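Local coordinates for putative TRAP PERIPLASMIC SOLUTE BINDING PROTEIN (Haemophilus influenzae, PDB 4PBQ), which binds L-gulonate and probably delivers it, or related sugar acids, to a TRAP membrane transporter as a periplasmic receptor, at residues F100-W103 / E104-Y107; P169-S172 / L173-D176. All coordinates share one frame; numbering follows the deposited sequence.

Both contacts lie beside L-gulonate, and each is a local turn of chain: contact 1 a 3-10 turn with its exit, contact 2 the start of helix 172-180. Their centres are about 11 Å apart, and side chains of the two meet directly. The ring of F174 brings CE1 to within 3.4 Å of E104 OE1, while CD2 of L173 lies 3.5 Å from E104 O and 3.9 Å from W105 CD1. The first of these touches adjoins the ligand; the leucine packs behind it. E104 of contact 1 and N171 and F174 of contact 2 gather round the O1 end of L-gulonate, while P169 of contact 2 lies beside its middle, near O4.

Contact 1 of 2, residues F100-W103 / E104-Y107. With 2UF (L-gulonate), chain D.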
ATOM      1  N   PHE A 100       0.768   5.482 -11.905  1.00 10.91           N
ATOM      2  CA  PHE A 100       1.043   5.437 -10.460  1.00 10.77           C
ATOM      3  C   PHE A 100       0.697   4.101  -9.822  1.00 10.98           C
ATOM      4  O   PHE A 100       1.148   3.802  -8.712  1.00  9.53           O
ATOM      5  CB  PHE A 100       0.306   6.569  -9.726  1.00 11.33           C
ATOM      6  CG  PHE A 100       0.658   7.930 -10.242  1.00  8.60           C
ATOM      7  CD1 PHE A 100       1.992   8.329 -10.323  1.00 11.33           C
ATOM      8  CD2 PHE A 100      -0.321   8.807 -10.657  1.00 13.04           C
ATOM      9  CE1 PHE A 100       2.336   9.588 -10.813  1.00 12.87           C
ATOM     10  CE2 PHE A 100       0.019  10.054 -11.183  1.00 14.69           C
ATOM     11  CZ  PHE A 100       1.352  10.446 -11.251  1.00 13.59           C
ATOM     12  N   GLY A 101      -0.114   3.293 -10.496  1.00 11.10           N
ATOM     13  CA  GLY A 101      -0.515   2.021  -9.935  1.00 10.46           C
ATOM     14  C   GLY A 101       0.380   0.833 -10.292  1.00  7.19           C
ATOM     15  O   GLY A 101       0.115  -0.303  -9.858  1.00  9.07           O
ATOM     16  N   VAL A 102       1.433   1.089 -11.070  1.00  8.39           N
ATOM     17  CA  VAL A 102       2.255   0.016 -11.623  1.00  9.30           C
ATOM     18  C   VAL A 102       2.878  -0.881 -10.547  1.00  9.83           C
ATOM     19  O   VAL A 102       3.045  -2.075 -10.775  1.00  9.78           O
ATOM     20  CB  VAL A 102       3.353   0.563 -12.575  1.00  7.74           C
ATOM     21  CG1 VAL A 102       4.376   1.413 -11.833  1.00 10.58           C
ATOM     22  CG2 VAL A 102       4.039  -0.572 -13.317  1.00 13.91           C
ATOM     23  N   TRP A 103       3.193  -0.325  -9.376  1.00  9.02           N
ATOM     24  CA  TRP A 103       3.914  -1.094  -8.352  1.00  7.48           C
ATOM     25  C   TRP A 103       3.086  -2.238  -7.796  1.00  7.35           C
ATOM     26  O   TRP A 103       3.657  -3.162  -7.250  1.00 10.25           O
ATOM     27  CB  TRP A 103       4.387  -0.186  -7.193  1.00 10.08           C
ATOM     28  CG  TRP A 103       4.948   1.082  -7.702  1.00 10.07           C
ATOM     29  CD1 TRP A 103       4.450   2.347  -7.517  1.00  8.42           C
ATOM     30  CD2 TRP A 103       6.115   1.230  -8.525  1.00 13.03           C
ATOM     31  NE1 TRP A 103       5.231   3.262  -8.186  1.00 11.91           N
ATOM     32  CE2 TRP A 103       6.260   2.596  -8.807  1.00 12.44           C
ATOM     33  CE3 TRP A 103       7.053   0.333  -9.056  1.00  9.48           C
ATOM     34  CZ2 TRP A 103       7.286   3.078  -9.591  1.00 12.19           C
ATOM     35  CZ3 TRP A 103       8.082   0.833  -9.834  1.00  8.95           C
ATOM     36  CH2 TRP A 103       8.186   2.176 -10.099  1.00 12.36           C
ATOM     37  N   GLU A 104       1.759  -2.146  -7.927  1.00 10.66           N
ATOM     38  CA  GLU A 104       0.828  -3.166  -7.470  1.00  8.71           C
ATOM     39  C   GLU A 104       0.416  -4.156  -8.577  1.00  6.63           C
ATOM     40  O   GLU A 104      -0.444  -4.997  -8.362  1.00  8.07           O
ATOM     41  CB  GLU A 104      -0.407  -2.515  -6.847  1.00 10.04           C
ATOM     42  CG  GLU A 104      -0.139  -1.996  -5.410  1.00  7.51           C
ATOM     43  CD  GLU A 104      -1.301  -1.197  -4.816  1.00  7.32           C
ATOM     44  OE1 GLU A 104      -2.088  -0.617  -5.607  1.00  7.57           O
ATOM     45  OE2 GLU A 104      -1.460  -1.208  -3.565  1.00  7.98           O
ATOM     46  N   TRP A 105       1.056  -4.110  -9.739  1.00  8.71           N
ATOM     47  CA  TRP A 105       0.774  -5.128 -10.740  1.00  7.58           C
ATOM     48  C   TRP A 105       1.190  -6.496 -10.180  1.00  9.73           C
ATOM     49  O   TRP A 105       2.228  -6.621  -9.525  1.00  9.48           O
ATOM     50  CB  TRP A 105       1.471  -4.804 -12.057  1.00  9.91           C
ATOM     51  CG  TRP A 105       0.867  -3.619 -12.780  1.00 10.99           C
ATOM     52  CD1 TRP A 105      -0.151  -2.817 -12.338  1.00 11.15           C
ATOM     53  CD2 TRP A 105       1.279  -3.088 -14.034  1.00 10.18           C
ATOM     54  NE1 TRP A 105      -0.405  -1.823 -13.265  1.00 14.40           N
ATOM     55  CE2 TRP A 105       0.463  -1.970 -14.309  1.00 10.94           C
ATOM     56  CE3 TRP A 105       2.257  -3.451 -14.964  1.00 13.70           C
ATOM     57  CZ2 TRP A 105       0.592  -1.228 -15.477  1.00 14.83           C
ATOM     58  CZ3 TRP A 105       2.375  -2.712 -16.124  1.00 13.52           C
ATOM     59  CH2 TRP A 105       1.545  -1.620 -16.371  1.00 13.09           C
ATOM     60  N   PRO A 106       0.392  -7.543 -10.444  1.00  8.73           N
ATOM     61  CA  PRO A 106       0.628  -8.828  -9.755  1.00 13.20           C
ATOM     62  C   PRO A 106       1.966  -9.479 -10.094  1.00 11.60           C
ATOM     63  O   PRO A 106       2.408  -9.462 -11.246  1.00 13.38           O
ATOM     64  CB  PRO A 106      -0.548  -9.691 -10.227  1.00 10.66           C
ATOM     65  CG  PRO A 106      -1.622  -8.701 -10.486  1.00 16.01           C
ATOM     66  CD  PRO A 106      -0.914  -7.530 -11.121  1.00 13.28           C
ATOM     67  N   TYR A 107       2.635 -10.009  -9.078  1.00 10.60           N
ATOM     68  CA  TYR A 107       3.882 -10.761  -9.258  1.00 12.92           C
ATOM     69  C   TYR A 107       5.044  -9.937  -9.872  1.00 13.92           C
ATOM     70  O   TYR A 107       5.967 -10.474 -10.485  1.00 17.51           O
ATOM     71  CB  TYR A 107       3.592 -12.088 -10.008  1.00 14.72           C
ATOM     72  CG  TYR A 107       2.476 -12.860  -9.327  1.00 12.47           C
ATOM     73  CD1 TYR A 107       2.676 -13.447  -8.091  1.00 10.70           C
ATOM     74  CD2 TYR A 107       1.210 -12.956  -9.896  1.00 12.04           C
ATOM     75  CE1 TYR A 107       1.646 -14.110  -7.406  1.00 11.12           C
ATOM     76  CE2 TYR A 107       0.178 -13.604  -9.234  1.00 11.45           C
ATOM     77  CZ  TYR A 107       0.393 -14.205  -8.000  1.00 12.14           C
ATOM     78  OH  TYR A 107      -0.622 -14.872  -7.348  1.00 15.11           O
TER
HETATM   79  O6A 2UF D 401      -7.946  -0.254   1.418  1.00  6.48           O
HETATM   80  C6  2UF D 401      -7.062  -1.061   1.100  1.00 10.19           C
HETATM   81  O6B 2UF D 401      -7.199  -2.291   1.027  1.00  8.56           O
HETATM   82  C5  2UF D 401      -5.660  -0.478   0.823  1.00  8.06           C
HETATM   83  O5  2UF D 401      -4.698  -1.464   1.129  1.00  5.42           O
HETATM   84  C4  2UF D 401      -5.521  -0.055  -0.656  1.00  8.76           C
HETATM   85  O4  2UF D 401      -6.415   1.034  -0.936  1.00  6.81           O
HETATM   86  C3  2UF D 401      -4.059   0.343  -0.952  1.00  5.48           C
HETATM   87  O3  2UF D 401      -3.527   1.303   0.024  1.00  5.86           O
HETATM   88  C2  2UF D 401      -3.915   0.947  -2.359  1.00  6.75           C
HETATM   89  O2  2UF D 401      -2.524   0.933  -2.617  1.00  6.20           O
HETATM   90  C1  2UF D 401      -4.601   0.062  -3.446  1.00  4.97           C
HETATM   91  O1  2UF D 401      -4.270   0.620  -4.728  1.00  6.69           O
HETATM   92  O   HOH W   1      -2.487   0.084  -8.270  1.00  9.85           O
HETATM   93  O   HOH W   2       2.955  -5.810  -7.039  1.00  9.56           O
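V102 sits over one face of the W105 indole, three residues further on. Its CA stands 3.7 Å from the centroid of the five-membered ring, only 12° off the normal, a CH-pi contact, and CG2 continues over the six-membered ring on the same face, 3.8 Å from W105 CE3. The valine also serves a second indole: CG1 sits over the centre of the W103 ring, 3.7 Å above its plane, so the two methyls are divided between two tryptophans. The backbone of the same turn is closed by two bonds, E104 N to G101 O at 3.1 Å and a straighter one, W105 N to V102 O at 3.0 Å (166°). G101 O accepts again from a water that also donates to E104 OE1 at 2.8 Å, tying the carboxylate back to the turn it springs from. E104 runs out extended beyond CG (chi2 173°), carrying its carboxylate from the backbone to L-gulonate. The carboxylate binds the ligand in a bidentate way: OE1 accepts from ligand O1 at 2.7 Å and OE2 from ligand O2 at 2.6 Å. S232 OG adds a hydrogen bond to OE2, so each carboxylate oxygen has two partners, which should fix the rotation of the group. Behind the turn, W105 stacks with F309 and packs on helix 316-326, while W103 meets Y141 edge to face. The arrangement is a 3-10 turn with i to i+3 bonds, packed on aromatic rings and presenting an acidic residue to neighbouring hydroxyls in the ligand site of a family 7 solute-binding protein.

Contact 2 of 2, residues P169-S172 / L173-D176; sequences PLNS and LFVD. With 2UF (L-gulonate), chain D.
P169 presses its ring onto a face of F174, CG lying 3.7 Å from the ring centroid in a CH-pi contact that is displaced toward the rim. N171 comes instead to the edge of the same phenyl group, its CG in the ring plane and its amide turned 68° from it. N171 is the N-cap of the helix; its chi1 of 178° sets the amide beside its own carbonyl carbon, where OD1 accepts from L173 N at 2.9 Å, the N-H lying above the carbonyl plane. Its backbone O takes F174 N at 3.0 Å, and its ND2 reaches L-gulonate, donating to O1 at 2.9 Å (157°). This side is buried, with R147 and E206 also packed against P169 and F174. The other side is wetter, with S172 exposed and D176 partly so. The backbone stays firm there, S172 O accepting D176 N at 2.8 Å in an i to i+4 bond, but the side chains are joined through solvent: a water 2.7 Å from S172 OG donates to D176 OD2. The capping and ligand bonds together are consistent with this amide orientation, and O1 can accept from N171 while giving its own proton to the carboxylate of E104, a pairing suited to a hydroxyl.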
ATOM      1  N   PRO A 169     -10.106  -3.132  -2.906  1.00  6.28           N
ATOM      2  CA  PRO A 169     -10.036  -1.670  -2.675  1.00  4.86           C
ATOM      3  C   PRO A 169     -10.656  -0.838  -3.796  1.00  5.57           C
ATOM      4  O   PRO A 169     -11.164  -1.383  -4.803  1.00  7.48           O
ATOM      5  CB  PRO A 169      -8.543  -1.384  -2.577  1.00 14.12           C
ATOM      6  CG  PRO A 169      -7.834  -2.628  -3.008  1.00  9.43           C
ATOM      7  CD  PRO A 169      -8.789  -3.776  -2.914  1.00  7.83           C
ATOM      8  N   LEU A 170     -10.637   0.480  -3.586  1.00  5.66           N
ATOM      9  CA  LEU A 170     -11.197   1.453  -4.516  1.00  4.92           C
ATOM     10  C   LEU A 170     -10.261   1.717  -5.705  1.00  7.00           C
ATOM     11  O   LEU A 170      -9.824   2.850  -5.944  1.00  8.16           O
ATOM     12  CB  LEU A 170     -11.463   2.756  -3.762  1.00  7.00           C
ATOM     13  CG  LEU A 170     -12.434   2.628  -2.575  1.00  7.62           C
ATOM     14  CD1 LEU A 170     -12.486   3.968  -1.826  1.00 11.96           C
ATOM     15  CD2 LEU A 170     -13.821   2.220  -2.994  1.00  9.98           C
ATOM     16  N   ASN A 171     -10.021   0.652  -6.471  1.00  6.80           N
ATOM     17  CA  ASN A 171      -9.014   0.622  -7.510  1.00  6.12           C
ATOM     18  C   ASN A 171      -9.353  -0.527  -8.449  1.00  7.03           C
ATOM     19  O   ASN A 171      -9.345  -1.671  -8.044  1.00  8.65           O
ATOM     20  CB  ASN A 171      -7.641   0.437  -6.874  1.00  8.16           C
ATOM     21  CG  ASN A 171      -6.520   0.344  -7.896  1.00  7.83           C
ATOM     22  OD1 ASN A 171      -6.738   0.133  -9.084  1.00  7.78           O
ATOM     23  ND2 ASN A 171      -5.295   0.487  -7.410  1.00  7.43           N
ATOM     24  N   SER A 172      -9.746  -0.199  -9.681  1.00  8.23           N
ATOM     25  CA  SER A 172     -10.229  -1.223 -10.614  1.00  7.84           C
ATOM     26  C   SER A 172      -9.169  -2.270 -10.958  1.00  7.41           C
ATOM     27  O   SER A 172      -9.512  -3.374 -11.430  1.00  8.85           O
ATOM     28  CB  SER A 172     -10.766  -0.560 -11.884  1.00 13.94           C
ATOM     29  OG  SER A 172      -9.706   0.110 -12.549  1.00 14.57           O
ATOM     30  N   LEU A 173      -7.884  -1.986 -10.712  1.00  9.60           N
ATOM     31  CA  LEU A 173      -6.867  -3.025 -10.924  1.00  9.42           C
ATOM     32  C   LEU A 173      -7.209  -4.276 -10.089  1.00  8.64           C
ATOM     33  O   LEU A 173      -7.026  -5.418 -10.504  1.00  8.24           O
ATOM     34  CB  LEU A 173      -5.474  -2.527 -10.495  1.00  9.44           C
ATOM     35  CG  LEU A 173      -4.429  -3.632 -10.424  1.00  9.02           C
ATOM     36  CD1 LEU A 173      -4.209  -4.182 -11.816  1.00 14.52           C
ATOM     37  CD2 LEU A 173      -3.100  -3.150  -9.808  1.00 16.42           C
ATOM     38  N   PHE A 174      -7.703  -4.047  -8.885  1.00  7.31           N
ATOM     39  CA  PHE A 174      -7.963  -5.122  -7.962  1.00  5.78           C
ATOM     40  C   PHE A 174      -9.274  -5.821  -8.308  1.00  7.57           C
ATOM     41  O   PHE A 174      -9.410  -7.040  -8.107  1.00  7.68           O
ATOM     42  CB  PHE A 174      -8.008  -4.580  -6.527  1.00  7.41           C
ATOM     43  CG  PHE A 174      -6.661  -4.222  -5.982  1.00  5.47           C
ATOM     44  CD1 PHE A 174      -6.017  -3.032  -6.351  1.00  7.37           C
ATOM     45  CD2 PHE A 174      -6.035  -5.071  -5.091  1.00  6.27           C
ATOM     46  CE1 PHE A 174      -4.771  -2.710  -5.829  1.00  8.10           C
ATOM     47  CE2 PHE A 174      -4.790  -4.742  -4.557  1.00  6.25           C
ATOM     48  CZ  PHE A 174      -4.154  -3.578  -4.942  1.00  9.33           C
ATOM     49  N   VAL A 175     -10.225  -5.052  -8.839  1.00  7.28           N
ATOM     50  CA  VAL A 175     -11.436  -5.637  -9.383  1.00 11.77           C
ATOM     51  C   VAL A 175     -11.040  -6.588 -10.515  1.00  7.47           C
ATOM     52  O   VAL A 175     -11.507  -7.726 -10.574  1.00  9.55           O
ATOM     53  CB  VAL A 175     -12.445  -4.579  -9.888  1.00  8.16           C
ATOM     54  CG1 VAL A 175     -13.691  -5.260 -10.415  1.00 10.70           C
ATOM     55  CG2 VAL A 175     -12.829  -3.595  -8.776  1.00  7.48           C
ATOM     56  N   ASP A 176     -10.225  -6.112 -11.451  1.00  8.38           N
ATOM     57  CA  ASP A 176      -9.785  -6.952 -12.577  1.00  8.10           C
ATOM     58  C   ASP A 176      -8.967  -8.174 -12.139  1.00  8.34           C
ATOM     59  O   ASP A 176      -9.145  -9.284 -12.667  1.00  9.31           O
ATOM     60  CB  ASP A 176      -9.005  -6.107 -13.580  1.00  7.89           C
ATOM     61  CG  ASP A 176      -9.861  -5.049 -14.253  1.00 15.79           C
ATOM     62  OD1 ASP A 176     -11.119  -5.154 -14.258  1.00 14.39           O
ATOM     63  OD2 ASP A 176      -9.253  -4.119 -14.808  1.00 12.02           O
TER
HETATM   64  O6A 2UF D 401      -7.946  -0.254   1.418  1.00  6.48           O
HETATM   65  C6  2UF D 401      -7.062  -1.061   1.100  1.00 10.19           C
HETATM   66  O6B 2UF D 401      -7.199  -2.291   1.027  1.00  8.56           O
HETATM   67  C5  2UF D 401      -5.660  -0.478   0.823  1.00  8.06           C
HETATM   68  O5  2UF D 401      -4.698  -1.464   1.129  1.00  5.42           O
HETATM   69  C4  2UF D 401      -5.521  -0.055  -0.656  1.00  8.76           C
HETATM   70  O4  2UF D 401      -6.415   1.034  -0.936  1.00  6.81           O
HETATM   71  C3  2UF D 401      -4.059   0.343  -0.952  1.00  5.48           C
HETATM   72  O3  2UF D 401      -3.527   1.303   0.024  1.00  5.86           O
HETATM   73  C2  2UF D 401      -3.915   0.947  -2.359  1.00  6.75           C
HETATM   74  O2  2UF D 401      -2.524   0.933  -2.617  1.00  6.20           O
HETATM   75  C1  2UF D 401      -4.601   0.062  -3.446  1.00  4.97           C
HETATM   76  O1  2UF D 401      -4.270   0.620  -4.728  1.00  6.69           O
HETATM   77  O   HOH W   3      -8.905  -1.492 -14.503  1.00 30.14           O